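Local atomic coordinates of thymidylate synthase ThyX (Streptomyces cacaoi subsp. asoensis, PDB entry 4P5A), a protein that methylates the uracil base of UMP or dUMP with FAD as cofactor, probably taking the one-carbon unit from methylenetetrahydrofolate, and works as a homotetramer. Residues B[12-17]-B[210-215]; B[72-77]-B[175-180]; B[66-71]-B[181-186]. All blocks are in the same frame, centred on the assembly; numbering follows the deposited sequence.

Contact 1: B[12-17]-B[210-215]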
loop_
_atom_site.group_PDB
_atom_site.type_symbol
_atom_site.label_atom_id
_atom_site.label_comp_id
_atom_site.label_asym_id
_atom_site.label_seq_id
_atom_site.Cartn_x
_atom_site.Cartn_y
_atom_site.Cartn_z
ATOM N N ILE B 12 9.099 -17.253 -21.891
ATOM C CA ILE B 12 8.907 -16.228 -20.873
ATOM C C ILE B 12 9.735 -16.742 -19.739
ATOM O O ILE B 12 9.557 -17.909 -19.353
ATOM C CB ILE B 12 7.489 -16.322 -20.399
ATOM C CG1 ILE B 12 6.481 -16.067 -21.505
ATOM C CG2 ILE B 12 7.285 -15.220 -19.375
ATOM C CD1 ILE B 12 6.384 -14.745 -21.893
ATOM N N THR B 13 10.699 -15.978 -19.288
ATOM C CA THR B 13 11.637 -16.540 -18.313
ATOM C C THR B 13 11.577 -15.829 -16.977
ATOM O O THR B 13 11.292 -14.638 -16.891
ATOM C CB THR B 13 13.035 -16.520 -18.785
ATOM O OG1 THR B 13 13.483 -15.215 -18.818
ATOM C CG2 THR B 13 13.185 -17.135 -20.212
ATOM N N VAL B 14 11.781 -16.602 -15.943
ATOM C CA VAL B 14 11.731 -16.139 -14.532
ATOM C C VAL B 14 12.929 -16.822 -13.871
ATOM O O VAL B 14 13.131 -18.081 -13.988
ATOM C CB VAL B 14 10.456 -16.614 -13.839
ATOM C CG1 VAL B 14 10.555 -16.394 -12.361
ATOM C CG2 VAL B 14 9.199 -15.891 -14.402
ATOM N N GLU B 15 13.771 -16.016 -13.234
ATOM C CA GLU B 15 14.887 -16.609 -12.420
ATOM C C GLU B 15 14.783 -16.027 -11.051
ATOM O O GLU B 15 14.654 -14.839 -10.917
ATOM C CB GLU B 15 16.247 -16.208 -13.011
ATOM C CG GLU B 15 16.450 -16.785 -14.446
ATOM C CD GLU B 15 17.505 -15.987 -15.257
ATOM O OE1 GLU B 15 17.227 -15.739 -16.470
ATOM O OE2 GLU B 15 18.554 -15.581 -14.631
ATOM N N LEU B 16 15.038 -16.842 -10.011
ATOM C CA LEU B 16 15.117 -16.243 -8.664
ATOM C C LEU B 16 16.554 -15.632 -8.467
ATOM O O LEU B 16 17.594 -16.327 -8.604
ATOM C CB LEU B 16 14.853 -17.350 -7.609
ATOM C CG LEU B 16 15.002 -16.880 -6.160
ATOM C CD1 LEU B 16 13.748 -16.054 -5.826
ATOM C CD2 LEU B 16 14.993 -18.136 -5.219
ATOM N N VAL B 17 16.634 -14.337 -8.285
ATOM C CA VAL B 17 17.889 -13.568 -8.158
ATOM C C VAL B 17 18.355 -13.689 -6.740
ATOM O O VAL B 17 19.557 -13.850 -6.502
ATOM C CB VAL B 17 17.632 -12.032 -8.393
ATOM C CG1 VAL B 17 18.858 -11.138 -8.004
ATOM C CG2 VAL B 17 17.115 -11.745 -9.740
ATOM N N GLU B 210 0.314 -16.258 -16.766
ATOM C CA GLU B 210 0.226 -17.526 -16.035
ATOM C C GLU B 210 1.572 -18.246 -16.135
ATOM O O GLU B 210 1.967 -18.908 -15.183
ATOM C CB GLU B 210 -0.896 -18.394 -16.568
ATOM C CG GLU B 210 -1.056 -19.688 -15.705
ATOM C CD GLU B 210 -2.218 -20.543 -16.212
ATOM O OE1 GLU B 210 -2.859 -21.065 -15.326
ATOM O OE2 GLU B 210 -2.422 -20.752 -17.464
ATOM N N MET B 211 2.244 -18.204 -17.291
ATOM C CA MET B 211 3.598 -18.787 -17.374
ATOM C C MET B 211 4.603 -18.176 -16.419
ATOM O O MET B 211 5.447 -18.878 -15.855
ATOM C CB MET B 211 4.107 -18.688 -18.816
ATOM C CG MET B 211 3.183 -19.481 -19.807
ATOM S SD MET B 211 3.607 -18.993 -21.513
ATOM C CE MET B 211 5.314 -19.539 -21.638
ATOM N N VAL B 212 4.521 -16.859 -16.249
ATOM C CA VAL B 212 5.354 -16.181 -15.228
ATOM C C VAL B 212 5.018 -16.752 -13.896
ATOM O O VAL B 212 5.951 -17.114 -13.082
ATOM C CB VAL B 212 5.100 -14.639 -15.248
ATOM C CG1 VAL B 212 5.825 -13.939 -14.036
ATOM C CG2 VAL B 212 5.558 -14.006 -16.626
ATOM N N ALA B 213 3.703 -16.724 -13.558
ATOM C CA ALA B 213 3.262 -17.160 -12.225
ATOM C C ALA B 213 3.708 -18.618 -11.944
ATOM O O ALA B 213 4.089 -18.905 -10.814
ATOM C CB ALA B 213 1.734 -17.102 -12.130
ATOM N N GLU B 214 3.583 -19.537 -12.921
ATOM C CA GLU B 214 3.929 -20.941 -12.613
ATOM C C GLU B 214 5.415 -21.096 -12.290
ATOM O O GLU B 214 5.792 -21.855 -11.406
ATOM C CB GLU B 214 3.546 -21.880 -13.840
ATOM C CG GLU B 214 2.059 -21.926 -13.988
ATOM C CD GLU B 214 1.576 -22.554 -15.334
ATOM O OE1 GLU B 214 2.366 -22.551 -16.354
ATOM O OE2 GLU B 214 0.402 -23.010 -15.317
ATOM N N GLN B 215 6.246 -20.313 -12.929
ATOM C CA GLN B 215 7.664 -20.431 -12.655
ATOM C C GLN B 215 8.012 -19.829 -11.299
ATOM O O GLN B 215 8.921 -20.300 -10.627
ATOM C CB GLN B 215 8.477 -19.787 -13.789
ATOM C CG GLN B 215 8.329 -20.530 -15.155
ATOM C CD GLN B 215 9.170 -19.780 -16.225
ATOM O OE1 GLN B 215 10.383 -19.574 -16.063
ATOM N NE2 GLN B 215 8.506 -19.276 -17.234
#

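Contact 2: B[72-77]-B[175-180]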
loop_
_atom_site.group_PDB
_atom_site.type_symbol
_atom_site.label_atom_id
_atom_site.label_comp_id
_atom_site.label_asym_id
_atom_site.label_seq_id
_atom_site.Cartn_x
_atom_site.Cartn_y
_atom_site.Cartn_z
ATOM N N PHE B 72 12.786 -11.723 -8.199
ATOM C CA PHE B 72 12.814 -12.455 -9.475
ATOM C C PHE B 72 13.319 -11.562 -10.590
ATOM O O PHE B 72 12.928 -10.384 -10.673
ATOM C CB PHE B 72 11.403 -12.901 -9.863
ATOM C CG PHE B 72 10.826 -13.911 -8.912
ATOM C CD1 PHE B 72 11.268 -15.256 -8.991
ATOM C CD2 PHE B 72 9.920 -13.523 -7.943
ATOM C CE1 PHE B 72 10.723 -16.238 -8.129
ATOM C CE2 PHE B 72 9.382 -14.489 -7.060
ATOM C CZ PHE B 72 9.808 -15.822 -7.156
ATOM N N LEU B 73 14.034 -12.155 -11.522
ATOM C CA LEU B 73 14.338 -11.509 -12.803
ATOM C C LEU B 73 13.380 -12.100 -13.808
ATOM O O LEU B 73 13.348 -13.348 -14.040
ATOM C CB LEU B 73 15.799 -11.879 -13.270
ATOM C CG LEU B 73 16.296 -11.323 -14.658
ATOM C CD1 LEU B 73 16.256 -9.797 -14.711
ATOM C CD2 LEU B 73 17.817 -11.764 -14.763
ATOM N N VAL B 74 12.601 -11.232 -14.461
ATOM C CA VAL B 74 11.556 -11.689 -15.349
ATOM C C VAL B 74 11.819 -11.090 -16.743
ATOM O O VAL B 74 12.069 -9.921 -16.881
ATOM C CB VAL B 74 10.163 -11.137 -14.860
ATOM C CG1 VAL B 74 9.024 -11.594 -15.840
ATOM C CG2 VAL B 74 9.868 -11.678 -13.416
ATOM N N ARG B 75 11.789 -11.923 -17.784
ATOM C CA ARG B 75 11.785 -11.440 -19.136
ATOM C C ARG B 75 10.496 -11.819 -19.877
ATOM O O ARG B 75 10.137 -13.018 -19.959
ATOM C CB ARG B 75 12.992 -12.048 -19.884
ATOM C CG ARG B 75 13.191 -11.460 -21.331
ATOM C CD ARG B 75 14.554 -11.990 -22.017
ATOM N NE ARG B 75 15.543 -12.334 -20.988
ATOM C CZ ARG B 75 16.475 -11.511 -20.499
ATOM N NH1 ARG B 75 16.621 -10.264 -20.968
ATOM N NH2 ARG B 75 17.281 -11.938 -19.543
ATOM N N ALA B 76 9.761 -10.821 -20.379
ATOM C CA ALA B 76 8.406 -11.100 -20.897
ATOM C C ALA B 76 8.077 -9.932 -21.789
ATOM O O ALA B 76 8.642 -8.822 -21.614
ATOM C CB ALA B 76 7.355 -11.221 -19.695
ATOM N N PRO B 77 7.067 -10.108 -22.710
ATOM C CA PRO B 77 6.603 -9.031 -23.552
ATOM C C PRO B 77 5.881 -7.962 -22.721
ATOM O O PRO B 77 5.327 -8.271 -21.638
ATOM C CB PRO B 77 5.645 -9.731 -24.537
ATOM C CG PRO B 77 5.148 -10.964 -23.788
ATOM C CD PRO B 77 6.362 -11.397 -22.934
ATOM N N SER B 175 10.620 -7.063 -22.503
ATOM C CA SER B 175 11.233 -6.225 -21.533
ATOM C C SER B 175 11.784 -7.130 -20.405
ATOM O O SER B 175 11.597 -8.343 -20.432
ATOM C CB SER B 175 10.148 -5.216 -21.051
ATOM O OG SER B 175 10.820 -4.142 -20.330
ATOM N N VAL B 176 12.550 -6.538 -19.488
ATOM C CA VAL B 176 13.198 -7.285 -18.465
ATOM C C VAL B 176 13.084 -6.456 -17.206
ATOM O O VAL B 176 13.213 -5.223 -17.298
ATOM C CB VAL B 176 14.664 -7.611 -18.806
ATOM C CG1 VAL B 176 15.529 -6.414 -18.979
ATOM C CG2 VAL B 176 15.252 -8.534 -17.801
ATOM N N LEU B 177 12.833 -7.083 -16.069
ATOM C CA LEU B 177 12.686 -6.286 -14.824
ATOM C C LEU B 177 13.010 -7.200 -13.629
ATOM O O LEU B 177 13.001 -8.439 -13.741
ATOM C CB LEU B 177 11.195 -5.776 -14.683
ATOM C CG LEU B 177 10.137 -6.861 -14.518
ATOM C CD1 LEU B 177 8.892 -6.218 -13.750
ATOM C CD2 LEU B 177 9.515 -7.425 -15.800
ATOM N N TYR B 178 13.311 -6.563 -12.477
ATOM C CA TYR B 178 13.283 -7.242 -11.199
ATOM C C TYR B 178 11.903 -7.028 -10.593
ATOM O O TYR B 178 11.327 -5.899 -10.691
ATOM C CB TYR B 178 14.294 -6.551 -10.288
ATOM C CG TYR B 178 15.695 -7.139 -10.350
ATOM C CD1 TYR B 178 16.542 -7.134 -9.210
ATOM C CD2 TYR B 178 16.215 -7.617 -11.538
ATOM C CE1 TYR B 178 17.915 -7.607 -9.319
ATOM C CE2 TYR B 178 17.559 -8.066 -11.660
ATOM C CZ TYR B 178 18.391 -8.080 -10.490
ATOM O OH TYR B 178 19.691 -8.586 -10.709
ATOM N N ALA B 179 11.402 -8.069 -9.947
ATOM C CA ALA B 179 10.053 -8.062 -9.273
ATOM C C ALA B 179 10.308 -8.754 -7.922
ATOM O O ALA B 179 10.806 -9.935 -7.862
ATOM C CB ALA B 179 9.013 -8.873 -10.080
ATOM N N THR B 180 10.082 -7.993 -6.847
ATOM C CA THR B 180 10.335 -8.472 -5.480
ATOM C C THR B 180 8.995 -8.546 -4.694
ATOM O O THR B 180 8.172 -7.647 -4.779
ATOM C CB THR B 180 11.397 -7.519 -4.739
ATOM O OG1 THR B 180 12.687 -7.673 -5.410
ATOM C CG2 THR B 180 11.569 -7.919 -3.267
#

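Contact 3: B[66-71]-B[181-186]. With FAD (flavin-adenine dinucleotide), chain L.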
loop_
_atom_site.group_PDB
_atom_site.type_symbol
_atom_site.label_atom_id
_atom_site.label_comp_id
_atom_site.label_asym_id
_atom_site.label_seq_id
_atom_site.Cartn_x
_atom_site.Cartn_y
_atom_site.Cartn_z
ATOM N N GLU B 66 4.429 -12.187 5.597
ATOM C CA GLU B 66 5.098 -11.034 4.925
ATOM C C GLU B 66 6.541 -10.865 5.355
ATOM O O GLU B 66 7.228 -9.980 4.757
ATOM C CB GLU B 66 4.353 -9.711 5.281
ATOM C CG GLU B 66 2.940 -9.715 4.735
ATOM C CD GLU B 66 2.147 -8.418 5.138
ATOM O OE1 GLU B 66 2.778 -7.449 5.644
ATOM O OE2 GLU B 66 0.933 -8.413 4.931
ATOM N N HIS B 67 6.988 -11.613 6.371
ATOM C CA HIS B 67 8.322 -11.301 6.931
ATOM C C HIS B 67 9.388 -12.086 6.172
ATOM O O HIS B 67 10.093 -12.933 6.725
ATOM C CB HIS B 67 8.341 -11.570 8.458
ATOM C CG HIS B 67 7.383 -10.655 9.141
ATOM N ND1 HIS B 67 7.762 -9.446 9.697
ATOM C CD2 HIS B 67 6.051 -10.733 9.308
ATOM C CE1 HIS B 67 6.709 -8.802 10.166
ATOM N NE2 HIS B 67 5.657 -9.557 9.964
ATOM N N ASN B 68 9.510 -11.815 4.860
ATOM C CA ASN B 68 10.465 -12.489 4.010
ATOM C C ASN B 68 10.574 -11.761 2.725
ATOM O O ASN B 68 9.772 -10.828 2.523
ATOM C CB ASN B 68 10.048 -13.965 3.742
ATOM C CG ASN B 68 8.572 -14.101 3.346
ATOM O OD1 ASN B 68 7.667 -14.627 4.114
ATOM N ND2 ASN B 68 8.315 -13.654 2.240
ATOM N N SER B 69 11.407 -12.211 1.810
ATOM C CA SER B 69 11.492 -11.517 0.521
ATOM C C SER B 69 11.973 -12.478 -0.560
ATOM O O SER B 69 12.801 -13.397 -0.264
ATOM C CB SER B 69 12.459 -10.372 0.670
ATOM O OG SER B 69 12.589 -9.667 -0.531
ATOM N N MET B 70 11.506 -12.256 -1.764
ATOM C CA MET B 70 12.027 -13.011 -2.905
ATOM C C MET B 70 12.213 -12.047 -4.050
ATOM O O MET B 70 11.294 -11.230 -4.283
ATOM C CB MET B 70 10.989 -14.058 -3.342
ATOM C CG MET B 70 11.023 -15.312 -2.370
ATOM S SD MET B 70 9.486 -16.298 -2.675
ATOM C CE MET B 70 8.146 -15.332 -1.772
ATOM N N THR B 71 13.296 -12.161 -4.792
ATOM C CA THR B 71 13.431 -11.191 -5.949
ATOM C C THR B 71 13.588 -12.017 -7.201
ATOM O O THR B 71 14.454 -12.898 -7.261
ATOM C CB THR B 71 14.687 -10.356 -5.787
ATOM O OG1 THR B 71 14.565 -9.473 -4.600
ATOM C CG2 THR B 71 15.029 -9.492 -7.043
ATOM N N CYS B 181 8.799 -9.640 -3.941
ATOM C CA CYS B 181 7.497 -9.840 -3.231
ATOM C C CYS B 181 7.852 -10.543 -1.943
ATOM O O CYS B 181 8.956 -11.101 -1.823
ATOM C CB CYS B 181 6.497 -10.791 -4.033
ATOM S SG CYS B 181 7.249 -12.288 -4.502
ATOM N N ASN B 182 6.980 -10.400 -0.969
ATOM C CA ASN B 182 6.996 -11.342 0.156
ATOM C C ASN B 182 6.016 -12.497 -0.177
ATOM O O ASN B 182 5.259 -12.433 -1.177
ATOM C CB ASN B 182 6.696 -10.666 1.489
ATOM C CG ASN B 182 5.311 -10.005 1.513
ATOM O OD1 ASN B 182 4.310 -10.668 1.189
ATOM N ND2 ASN B 182 5.235 -8.668 1.861
ATOM N N ALA B 183 6.022 -13.544 0.668
ATOM C CA ALA B 183 5.232 -14.719 0.287
ATOM C C ALA B 183 3.718 -14.435 0.309
ATOM O O ALA B 183 2.956 -15.050 -0.456
ATOM C CB ALA B 183 5.508 -15.861 1.322
ATOM N N ARG B 184 3.243 -13.495 1.159
ATOM C CA ARG B 184 1.804 -13.156 1.188
ATOM C C ARG B 184 1.437 -12.501 -0.150
ATOM O O ARG B 184 0.382 -12.855 -0.756
ATOM C CB ARG B 184 1.525 -12.249 2.395
ATOM C CG ARG B 184 -0.039 -12.258 2.639
ATOM C CD ARG B 184 -0.369 -11.064 3.567
ATOM N NE ARG B 184 -1.768 -11.250 4.005
ATOM C CZ ARG B 184 -2.324 -10.394 4.902
ATOM N NH1 ARG B 184 -3.611 -10.640 5.341
ATOM N NH2 ARG B 184 -1.621 -9.346 5.365
ATOM N N ALA B 185 2.261 -11.593 -0.617
ATOM C CA ALA B 185 1.997 -10.910 -1.887
ATOM C C ALA B 185 2.111 -11.917 -3.027
ATOM O O ALA B 185 1.358 -11.813 -3.974
ATOM C CB ALA B 185 3.027 -9.790 -2.067
ATOM N N LEU B 186 3.053 -12.841 -2.973
ATOM C CA LEU B 186 3.167 -13.869 -3.999
ATOM C C LEU B 186 1.890 -14.735 -3.975
ATOM O O LEU B 186 1.370 -15.001 -5.094
ATOM C CB LEU B 186 4.426 -14.777 -3.763
ATOM C CG LEU B 186 4.589 -15.849 -4.873
ATOM C CD1 LEU B 186 4.719 -15.246 -6.286
ATOM C CD2 LEU B 186 5.841 -16.613 -4.506
HETATM P PA FAD L . -4.544 -4.460 5.298
HETATM O O1A FAD L . -5.571 -3.554 5.031
HETATM O O2A FAD L . -3.331 -3.904 5.917
HETATM O O5B FAD L . -4.116 -5.040 3.857
HETATM C C5B FAD L . -5.086 -5.450 3.025
HETATM C C4B FAD L . -4.553 -6.606 2.071
HETATM O O4B FAD L . -3.610 -5.838 1.275
HETATM C C3B FAD L . -3.727 -7.709 2.723
HETATM O O3B FAD L . -4.712 -8.698 3.040
HETATM C C2B FAD L . -2.823 -8.169 1.606
HETATM O O2B FAD L . -3.551 -8.945 0.592
HETATM C C1B FAD L . -2.458 -6.791 1.052
HETATM N N9A FAD L . -1.244 -6.185 1.662
HETATM C C8A FAD L . -1.145 -4.939 2.221
HETATM N N7A FAD L . 0.178 -4.729 2.525
HETATM C C5A FAD L . 0.895 -5.839 2.181
HETATM C C6A FAD L . 2.236 -6.159 2.297
HETATM N N6A FAD L . 3.146 -5.296 2.757
HETATM N N1A FAD L . 2.647 -7.379 1.826
HETATM C C2A FAD L . 1.766 -8.218 1.279
HETATM N N3A FAD L . 0.431 -7.911 1.142
HETATM C C4A FAD L . -0.026 -6.737 1.620
HETATM N N1 FAD L . -1.858 -8.796 14.477
HETATM C C2 FAD L . -0.792 -8.992 15.223
HETATM O O2 FAD L . 0.212 -8.267 15.102
HETATM N N3 FAD L . -0.739 -10.057 16.137
HETATM C C4 FAD L . -1.776 -10.943 16.268
HETATM O O4 FAD L . -1.685 -11.897 17.084
HETATM C C4X FAD L . -2.941 -10.751 15.474
HETATM N N5 FAD L . -3.994 -11.614 15.568
HETATM C C5X FAD L . -5.183 -11.284 14.899
HETATM C C6 FAD L . -6.387 -12.051 15.117
HETATM C C7 FAD L . -7.554 -11.636 14.434
HETATM C C7M FAD L . -8.820 -12.539 14.697
HETATM C C8 FAD L . -7.618 -10.517 13.584
HETATM C C8M FAD L . -8.843 -10.025 12.762
HETATM C C9 FAD L . -6.443 -9.781 13.402
HETATM C C9A FAD L . -5.260 -10.178 14.022
HETATM N N10 FAD L . -4.099 -9.362 13.860
HETATM C C10 FAD L . -2.991 -9.661 14.582
HETATM C "C1'" FAD L . -4.059 -8.227 12.902
HETATM C "C2'" FAD L . -3.790 -8.859 11.465
HETATM O "O2'" FAD L . -2.495 -9.519 11.363
HETATM C "C3'" FAD L . -3.800 -7.747 10.422
HETATM O "O3'" FAD L . -2.855 -6.747 10.797
HETATM C "C4'" FAD L . -5.198 -7.081 10.294
HETATM O "O4'" FAD L . -6.184 -8.089 10.282
HETATM C "C5'" FAD L . -5.310 -6.307 8.997
HETATM O "O5'" FAD L . -5.390 -7.320 7.916
HETATM P P FAD L . -4.594 -7.075 6.541
HETATM O O1P FAD L . -3.148 -6.987 6.743
HETATM O O2P FAD L . -5.015 -8.281 5.722
HETATM O O3P FAD L . -5.224 -5.714 6.019
HETATM O O HOH W 1 7.588 -7.486 3.889
#

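Contact 1: B[12-17]-B[210-215]
The side-chain amide of Gln-215 reaches from helix 207-223 to the backbone of Ile-12 and Val-14, using its donor and its acceptor there. Gln-215 NE2 gives a nearly straight hydrogen bond to Ile-12 O (2.7 Å, N-H...O angle 166°); this oxygen lies in the amide plane, although the donor stands above the carbonyl plane. The return bond is weak: Val-14 N to Gln-215 OE1, 3.3 Å. NE2 also makes a weak bond to Met-211 O, 3.4 Å away, one turn earlier in its own helix. Gln-215 starts with CG anti to its carbonyl carbon (chi1 -66°) and runs on extended, which carries the amide alongside Val-14. The backbones of Thr-13 and Glu-15 are hydrogen-bonded to those of Arg-75 and Leu-73, so the glutamine serves backbone groups on the strand's other edge. With an alanine at this position, Ile-12 O and Val-14 N would probably be left without their mates from the helix. The rest of the interface is apolar: Ile-12 CG2 presses tightly on Val-212 CG2 at 3.5 Å, the Ile-12 and Met-211 side chains cross at about a right angle, CG1 meeting CE at 3.7 Å, and Val-14 CG2 meets Val-212 CG1 at 3.9 Å. The segment axes approach to 8.0 Å at 25°, a helix-on-sheet layer in which helix 207-223 packs against an outermost strand of the chain's four-stranded sheet.

Contact 2: B[72-77]-B[175-180]
Leu-73 and Val-176 meet at the apolar centre, where Leu-73 CD1 lies 3.5 Å from Val-176 CG2, tighter than usual for two carbons. The same methyl also touches the rim of the Tyr-178 ring, near the ring plane, at 3.7 Å from CE2. Leu-73 reaches both because its CG is anti to the backbone N (chi1 178°), which sends the branched end across to the neighbouring strand. On the other face of the sheet Val-74 and Leu-177 run alongside each other in the same direction, with Val-74 CB 3.9 Å from Leu-177 CD2; Ala-179 extends this patch, and Phe-72 continues it toward Val-14 and Leu-16 of strand 13-20.

A regular ladder establishes the antiparallel pairing: Phe-72 with Ala-179, Val-74 with Leu-177 and Ala-76 with Ser-175 are hydrogen-bonded pairs, each closed by two N-H...O bonds. The shortest, Phe-72 N to Ala-179 O, measures 2.7 Å. The longest, Ala-76 N to Ser-175 O, measures 3.1 Å. Between them, Leu-73 with Tyr-178 and Arg-75 with Val-176 are non-hydrogen-bonded pairs, where CA-H...O contacts such as Tyr-178 CA to Phe-72 O (3.2 Å) fill the intervals. Further backbone bonds, Leu-73 with Glu-15 and Arg-75 with Thr-13, Val-176 with Glu-95 and Tyr-178 with Asn-93, make these the inner strands of a sheet four-stranded within this chain.

Farther out, the Arg-75 guanidinium lies with one face against Val-176 CG2, which is 3.9 Å from NH1. The Tyr-178 hydroxyl is hydrogen-bonded to Ser-33 O of the second subunit, whose Val-32 packs on Leu-73 and Val-176. At the far end Ser-175 OG is hydrogen-bonded to Glu-94 OE2, and the Ser-175 side chain lies about 6 Å from the bound 5-bromo-UMP.

Contact 3: B[66-71]-B[181-186]
Glu-66 OE2 is held by two arginines: Arg-184 NH2 makes a salt bridge with it at 2.8 Å, and Arg-88 of the third subunit makes another. Arg-184 NH2 approaches OE2 nearly along the C-O axis, and OE2 lies in the guanidinium plane, although the carboxylate and guanidinium planes are turned 33° apart. The carboxylate lies over a face of the adenine; OE1 is hydrogen-bonded to Ser-91 OG of the second subunit, so partners from other subunits at both oxygens limit its rotation. Arg-184 makes hydrogen bonds to both oxygens of the flavin-side phosphate of FAD, NH1 to O2P at 2.8 Å and NH2 to O1P at 3.1 Å, while O3B, an adenosine ribose hydroxyl, lies over one guanidinium face. NH1 is also salt-bridged to the terminal carboxylate of Pro-239.

Asn-182 CG sits between the backbone N and the carbonyl carbon (chi1 60°), bringing OD1 within 2.9 Å of Ala-185 N as the N-cap of helix 183-193, while ND2 donates to adenine N1A of FAD at 2.9 Å and 178°. A water donates to Glu-66 O and weakly accepts from ND2.

Behind this polar front, Met-70 and Cys-181 form the last backbone pair, with Met-70 N 2.8 Å from Cys-181 O; the Met-70 chain, bent at chi3, lays CE on Ala-183 CA at 3.6 Å and on Leu-186 CD2. The straight Asn-182 bond is consistent with recognition of the adenine edge. The guanidinium, shared between two carboxylates and one phosphate, would probably balance part of that phosphate's charge. Each FAD site is formed by three monomers, as Ser-91 and Arg-88 bear out.

How the contacts relate
Contacts 2 and 3 are buried and share strand 69-77; strand 174-181 of contact 2 leads straight into helix 183-193 of contact 3. Contact 1, only partly buried, adds the neighbouring strand 13-20, which pairs with 69-77 from Thr-13 to Val-17, and packs helix 207-223 upon it. Thr-71 and Thr-180 join contacts 2 and 3 directly, their OG1 atoms 2.7 Å apart in a probable hydrogen bond. Chemistry follows place: the sheet interior relies on backbone ladders and aliphatic side chains, the helix layer on one glutamine amide with apolar packing, and the turn before 69-77 and the helix start of contact 3 on charge, amide and water bonds around FAD.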